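Local coordinates for protein F-93 (Sulfolobus virus 1, PDB 1TBX), which probably acts as a viral transcription factor, a homodimeric winged-helix protein that recognises a palindromic or pseudo-palindromic DNA target, at residues A[15-20]-A[67-72]; A[23-28]-A[41-46]. All coordinates share one frame; numbering follows the deposited sequence.

Interaction 1 of 2, residues A[15-20]-A[67-72]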
loop_
_atom_site.group_PDB
_atom_site.type_symbol
_atom_site.label_atom_id
_atom_site.label_comp_id
_atom_site.label_asym_id
_atom_site.label_seq_id
_atom_site.Cartn_x
_atom_site.Cartn_y
_atom_site.Cartn_z
ATOM N N ALA A 15 2.088 -4.002 -8.757
ATOM C CA ALA A 15 2.597 -2.764 -9.334
ATOM C C ALA A 15 3.695 -3.072 -10.325
ATOM O O ALA A 15 3.716 -2.536 -11.419
ATOM C CB ALA A 15 3.144 -1.883 -8.249
ATOM N N TYR A 16 4.603 -3.963 -9.949
ATOM C CA TYR A 16 5.750 -4.257 -10.793
ATOM C C TYR A 16 5.392 -4.973 -12.087
ATOM O O TYR A 16 6.102 -4.857 -13.104
ATOM C CB TYR A 16 6.789 -5.019 -9.997
ATOM C CG TYR A 16 7.640 -4.036 -9.261
ATOM C CD1 TYR A 16 7.149 -3.331 -8.136
ATOM C CD2 TYR A 16 8.926 -3.730 -9.731
ATOM C CE1 TYR A 16 7.965 -2.371 -7.486
ATOM C CE2 TYR A 16 9.747 -2.787 -9.091
ATOM C CZ TYR A 16 9.275 -2.118 -7.983
ATOM O OH TYR A 16 10.126 -1.198 -7.412
ATOM N N LEU A 17 4.284 -5.700 -12.062
ATOM C CA LEU A 17 3.862 -6.434 -13.239
ATOM C C LEU A 17 3.379 -5.460 -14.330
ATOM O O LEU A 17 3.532 -5.714 -15.541
ATOM C CB LEU A 17 2.761 -7.420 -12.870
ATOM C CG LEU A 17 2.255 -8.340 -13.962
ATOM C CD1 LEU A 17 3.440 -8.899 -14.714
ATOM C CD2 LEU A 17 1.437 -9.435 -13.340
ATOM N N TYR A 18 2.800 -4.345 -13.889
ATOM C CA TYR A 18 2.311 -3.407 -14.825
ATOM C C TYR A 18 3.454 -3.026 -15.736
ATOM O O TYR A 18 4.565 -2.754 -15.289
ATOM C CB TYR A 18 1.680 -2.187 -14.161
ATOM C CG TYR A 18 1.040 -1.292 -15.214
ATOM C CD1 TYR A 18 -0.262 -1.541 -15.671
ATOM C CD2 TYR A 18 1.751 -0.218 -15.794
ATOM C CE1 TYR A 18 -0.859 -0.732 -16.661
ATOM C CE2 TYR A 18 1.151 0.619 -16.765
ATOM C CZ TYR A 18 -0.153 0.349 -17.212
ATOM O OH TYR A 18 -0.757 1.144 -18.206
ATOM N N ASP A 19 3.158 -3.040 -17.029
ATOM C CA ASP A 19 4.154 -2.811 -18.036
ATOM C C ASP A 19 5.217 -3.907 -18.197
ATOM O O ASP A 19 6.141 -3.740 -19.026
ATOM C CB ASP A 19 4.889 -1.478 -17.735
ATOM C CG ASP A 19 4.513 -0.360 -18.704
ATOM O OD1 ASP A 19 4.046 -0.671 -19.828
ATOM O OD2 ASP A 19 4.631 0.861 -18.408
ATOM N N ASN A 20 5.133 -4.984 -17.416
ATOM C CA ASN A 20 6.047 -6.098 -17.599
ATOM C C ASN A 20 5.322 -7.365 -17.911
ATOM O O ASN A 20 5.811 -8.468 -17.606
ATOM C CB ASN A 20 6.938 -6.290 -16.387
ATOM C CG ASN A 20 8.024 -5.259 -16.319
ATOM O OD1 ASN A 20 8.841 -5.270 -15.410
ATOM N ND2 ASN A 20 8.029 -4.332 -17.284
ATOM N N LEU A 67 3.583 -14.116 -16.596
ATOM C CA LEU A 67 2.534 -13.401 -15.895
ATOM C C LEU A 67 1.872 -12.325 -16.735
ATOM O O LEU A 67 2.546 -11.487 -17.371
ATOM C CB LEU A 67 3.082 -12.787 -14.593
ATOM C CG LEU A 67 3.679 -13.865 -13.677
ATOM C CD1 LEU A 67 4.405 -13.220 -12.548
ATOM C CD2 LEU A 67 2.627 -14.893 -13.158
ATOM N N TYR A 68 0.545 -12.336 -16.737
ATOM C CA TYR A 68 -0.205 -11.294 -17.414
ATOM C C TYR A 68 -1.122 -10.661 -16.416
ATOM O O TYR A 68 -1.393 -11.221 -15.341
ATOM C CB TYR A 68 -0.923 -11.842 -18.652
ATOM C CG TYR A 68 0.099 -12.479 -19.586
ATOM C CD1 TYR A 68 0.608 -13.749 -19.297
ATOM C CD2 TYR A 68 0.634 -11.779 -20.687
ATOM C CE1 TYR A 68 1.588 -14.337 -20.085
ATOM C CE2 TYR A 68 1.623 -12.358 -21.494
ATOM C CZ TYR A 68 2.091 -13.652 -21.190
ATOM O OH TYR A 68 3.063 -14.306 -21.948
ATOM N N LEU A 69 -1.538 -9.446 -16.748
ATOM C CA LEU A 69 -2.449 -8.705 -15.904
ATOM C C LEU A 69 -3.834 -8.985 -16.370
ATOM O O LEU A 69 -4.075 -9.393 -17.497
ATOM C CB LEU A 69 -2.187 -7.211 -15.953
ATOM C CG LEU A 69 -1.049 -6.745 -15.052
ATOM C CD1 LEU A 69 -0.774 -5.280 -15.355
ATOM C CD2 LEU A 69 -1.403 -6.946 -13.594
ATOM N N THR A 70 -4.756 -8.767 -15.470
ATOM C CA THR A 70 -6.125 -9.053 -15.715
ATOM C C THR A 70 -6.735 -7.687 -15.969
ATOM O O THR A 70 -6.075 -6.671 -15.722
ATOM C CB THR A 70 -6.581 -9.729 -14.461
ATOM O OG1 THR A 70 -7.178 -10.977 -14.810
ATOM C CG2 THR A 70 -7.594 -8.912 -13.655
ATOM N N GLU A 71 -7.950 -7.635 -16.504
ATOM C CA GLU A 71 -8.659 -6.369 -16.619
ATOM C C GLU A 71 -8.623 -5.577 -15.300
ATOM O O GLU A 71 -8.127 -4.439 -15.260
ATOM C CB GLU A 71 -10.081 -6.656 -17.044
ATOM C CG GLU A 71 -10.230 -6.748 -18.546
ATOM C CD GLU A 71 -11.306 -5.807 -19.082
ATOM O OE1 GLU A 71 -11.594 -4.761 -18.440
ATOM O OE2 GLU A 71 -11.875 -6.115 -20.152
ATOM N N LYS A 72 -9.103 -6.204 -14.220
ATOM C CA LYS A 72 -9.079 -5.594 -12.874
ATOM C C LYS A 72 -7.659 -5.408 -12.278
ATOM O O LYS A 72 -7.426 -4.499 -11.477
ATOM C CB LYS A 72 -10.106 -6.270 -11.907
ATOM C CG LYS A 72 -9.637 -7.181 -10.765
ATOM C CD LYS A 72 -10.655 -8.305 -10.540
ATOM C CE LYS A 72 -10.432 -9.094 -9.240
ATOM N NZ LYS A 72 -11.600 -9.162 -8.287
#
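Leu-17, in the last turn of helix 9-17, packs against the strand that ends at Leu-69. Its two methyls straddle CB of Leu-67, CD1 and CD2 each lying 3.9 Å from that atom, and the two side chains cross at about a right angle. CD2 and CG go on to Leu-69: CD2 meets CD2 of Leu-69 at 3.8 Å, and here the leucines slide past each other in opposite directions. The chi1 of Leu-17, -176°, sets CG anti to the backbone N and carries the fork out to both strand leucines. This buried leucine cluster is the dense half of the contact.

Towards Tyr-18 the packing thins out and solvent comes nearer. Tyr-18 is the first residue after helix 9-17 to leave helical geometry, and its CB points away from the strand, yet its CA still sits 3.6 Å from CD1 of Leu-69. The same methyl reaches CD1 of the Tyr-18 ring at 3.8 Å, approaching it obliquely. Tyr-18 belongs to a type II beta turn from Leu-17 to Asn-20, closed by a 2.6 Å hydrogen bond from Asn-20 N to Leu-17 O. Asp-19, on this turn, is exposed and turned away from the strand.

The contact thus ties the end of helix 9-17 of the winged-helix domain to the second strand of the wing hairpin. Val-56 of strand 56-61 touches both Leu-17 and Leu-67, while Leu-67 also reaches Thr-25 of helix 25-33. On the other flank the Tyr-18 side chain rests on Ala-77 and Ile-78 of the long helix 71-94, which starts just after Leu-69 and Thr-70.

Interaction 2 of 2, residues A[23-28]-A[41-46]; sequences IATYDL and ATFYDA
Phe-43 and Tyr-44, neighbours on helix 40-52, reach across to the first turn of helix 25-33 with differently turned rings. CB of Phe-43 points toward that helix. The chi1 of 171° swings the ring away from its backbone N, and the outer edge enters between Thr-25 and Leu-28. CZ lies 3.6 Å from the carbonyl O of Thr-25, which approaches the ring obliquely, and 3.9 Å from CD2 of Leu-28, which sits at the ring edge. The Leu-28 side chain crosses the phenylalanine at about a right angle. Thr-25 CG2 lies in the plane of the Phe-43 ring, at its edge.

Tyr-44 comes in alongside. One face of its ring takes CD2 of Phe-43, 3.7 Å above the plane and offset toward the rim, while its far end extends to Thr-25. There CG2 stands 3.6 Å from Tyr-44 CE2, again obliquely. The hydroxyl ends near the edge of the Tyr-26 ring, 4.2 Å from Tyr-26 CD1.

The threonine is divided chemically: its methyl serves the aromatic pair, whereas OG1 hydrogen-bonds to Glu-58 OE1 and Lys-65 O in the wing. Segments 23-28 and 41-46 share no hydrogen bond; apolar and aromatic packing holds them.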
loop_
_atom_site.group_PDB
_atom_site.type_symbol
_atom_site.label_atom_id
_atom_site.label_comp_id
_atom_site.label_asym_id
_atom_site.label_seq_id
_atom_site.Cartn_x
_atom_site.Cartn_y
_atom_site.Cartn_z
ATOM N N ILE A 23 6.596 -11.298 -18.604
ATOM C CA ILE A 23 7.802 -11.588 -17.845
ATOM C C ILE A 23 7.668 -12.995 -17.273
ATOM O O ILE A 23 6.602 -13.369 -16.788
ATOM C CB ILE A 23 8.012 -10.522 -16.741
ATOM C CG1 ILE A 23 9.331 -10.764 -15.991
ATOM C CG2 ILE A 23 6.821 -10.489 -15.771
ATOM C CD1 ILE A 23 10.127 -9.472 -15.636
ATOM N N ALA A 24 8.726 -13.786 -17.376
ATOM C CA ALA A 24 8.750 -15.034 -16.638
ATOM C C ALA A 24 8.652 -14.696 -15.148
ATOM O O ALA A 24 9.377 -13.842 -14.636
ATOM C CB ALA A 24 10.015 -15.818 -16.927
ATOM N N THR A 25 7.714 -15.362 -14.476
ATOM C CA THR A 25 7.455 -15.245 -13.045
ATOM C C THR A 25 8.715 -15.048 -12.183
ATOM O O THR A 25 8.795 -14.092 -11.419
ATOM C CB THR A 25 6.654 -16.481 -12.618
ATOM O OG1 THR A 25 5.405 -16.526 -13.341
ATOM C CG2 THR A 25 6.273 -16.413 -11.142
ATOM N N TYR A 26 9.708 -15.903 -12.323
ATOM C CA TYR A 26 10.914 -15.739 -11.520
ATOM C C TYR A 26 11.697 -14.462 -11.844
ATOM O O TYR A 26 12.311 -13.860 -10.947
ATOM C CB TYR A 26 11.831 -16.976 -11.544
ATOM C CG TYR A 26 12.966 -16.840 -10.574
ATOM C CD1 TYR A 26 12.762 -17.018 -9.195
ATOM C CD2 TYR A 26 14.239 -16.494 -11.020
ATOM C CE1 TYR A 26 13.814 -16.881 -8.285
ATOM C CE2 TYR A 26 15.295 -16.348 -10.127
ATOM C CZ TYR A 26 15.079 -16.536 -8.760
ATOM O OH TYR A 26 16.143 -16.406 -7.887
ATOM N N ASP A 27 11.681 -14.039 -13.101
ATOM C CA ASP A 27 12.289 -12.743 -13.389
ATOM C C ASP A 27 11.542 -11.616 -12.730
ATOM O O ASP A 27 12.170 -10.633 -12.330
ATOM C CB ASP A 27 12.441 -12.458 -14.877
ATOM C CG ASP A 27 13.483 -13.331 -15.492
ATOM O OD1 ASP A 27 14.360 -13.775 -14.703
ATOM O OD2 ASP A 27 13.478 -13.669 -16.707
ATOM N N LEU A 28 10.213 -11.738 -12.623
ATOM C CA LEU A 28 9.453 -10.711 -11.922
ATOM C C LEU A 28 9.901 -10.716 -10.476
ATOM O O LEU A 28 10.109 -9.669 -9.898
ATOM C CB LEU A 28 7.942 -10.901 -12.019
ATOM C CG LEU A 28 7.147 -9.838 -11.219
ATOM C CD1 LEU A 28 7.230 -8.426 -11.868
ATOM C CD2 LEU A 28 5.676 -10.201 -10.907
ATOM N N ALA A 41 9.407 -17.473 -0.764
ATOM C CA ALA A 41 8.185 -17.832 -0.050
ATOM C C ALA A 41 7.216 -16.625 -0.094
ATOM O O ALA A 41 6.115 -16.718 -0.672
ATOM C CB ALA A 41 8.462 -18.283 1.402
ATOM N N THR A 42 7.603 -15.480 0.485
ATOM C CA THR A 42 6.667 -14.387 0.457
ATOM C C THR A 42 6.248 -13.999 -0.991
ATOM O O THR A 42 5.060 -13.800 -1.227
ATOM C CB THR A 42 6.923 -13.186 1.514
ATOM O OG1 THR A 42 6.770 -11.887 0.876
ATOM C CG2 THR A 42 8.290 -13.169 2.273
ATOM N N PHE A 43 7.180 -13.979 -1.961
ATOM C CA PHE A 43 6.806 -13.604 -3.355
ATOM C C PHE A 43 5.773 -14.522 -3.972
ATOM O O PHE A 43 4.805 -14.033 -4.553
ATOM C CB PHE A 43 8.017 -13.483 -4.298
ATOM C CG PHE A 43 7.655 -13.309 -5.763
ATOM C CD1 PHE A 43 7.637 -12.052 -6.343
ATOM C CD2 PHE A 43 7.363 -14.435 -6.584
ATOM C CE1 PHE A 43 7.297 -11.868 -7.729
ATOM C CE2 PHE A 43 7.001 -14.272 -7.972
ATOM C CZ PHE A 43 6.978 -12.997 -8.541
ATOM N N TYR A 44 5.993 -15.838 -3.853
ATOM C CA TYR A 44 5.080 -16.841 -4.420
ATOM C C TYR A 44 3.737 -16.824 -3.709
ATOM O O TYR A 44 2.699 -16.977 -4.343
ATOM C CB TYR A 44 5.720 -18.255 -4.559
ATOM C CG TYR A 44 6.558 -18.321 -5.840
ATOM C CD1 TYR A 44 7.920 -18.058 -5.829
ATOM C CD2 TYR A 44 5.971 -18.565 -7.069
ATOM C CE1 TYR A 44 8.681 -18.052 -7.029
ATOM C CE2 TYR A 44 6.718 -18.586 -8.249
ATOM C CZ TYR A 44 8.071 -18.316 -8.222
ATOM O OH TYR A 44 8.807 -18.341 -9.385
ATOM N N ASP A 45 3.739 -16.541 -2.418
ATOM C CA ASP A 45 2.476 -16.401 -1.724
ATOM C C ASP A 45 1.653 -15.301 -2.385
ATOM O O ASP A 45 0.453 -15.467 -2.634
ATOM C CB ASP A 45 2.718 -16.090 -0.273
ATOM C CG ASP A 45 2.571 -17.292 0.587
ATOM O OD1 ASP A 45 2.443 -18.440 0.057
ATOM O OD2 ASP A 45 2.567 -17.176 1.832
ATOM N N ALA A 46 2.324 -14.200 -2.709
ATOM C CA ALA A 46 1.683 -13.110 -3.384
ATOM C C ALA A 46 1.224 -13.488 -4.813
ATOM O O ALA A 46 0.118 -13.098 -5.239
ATOM C CB ALA A 46 2.604 -11.868 -3.387
#

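Interactions 1 and 2 have centres 13 Å apart and meet directly through Leu-67. Its N lies 3.1 Å from Ile-23 O, a probable hydrogen bond to the chain just before helix 25-33, and its CD1 packs 3.7 Å from Leu-28 CD2. Leu-17 CD1 adds a further touch, 3.9 Å from Ile-23 CG2. Together the contacts join helix 9-17, helix 25-33, helix 40-52 and the wing strand 64-69 around one core. By analogy with other winged-helix proteins, helix 40-52 is probably the recognition helix that reads DNA; interaction 2 packs it on helix 25-33, while interaction 1 joins helix 9-17 to wing strand 64-69.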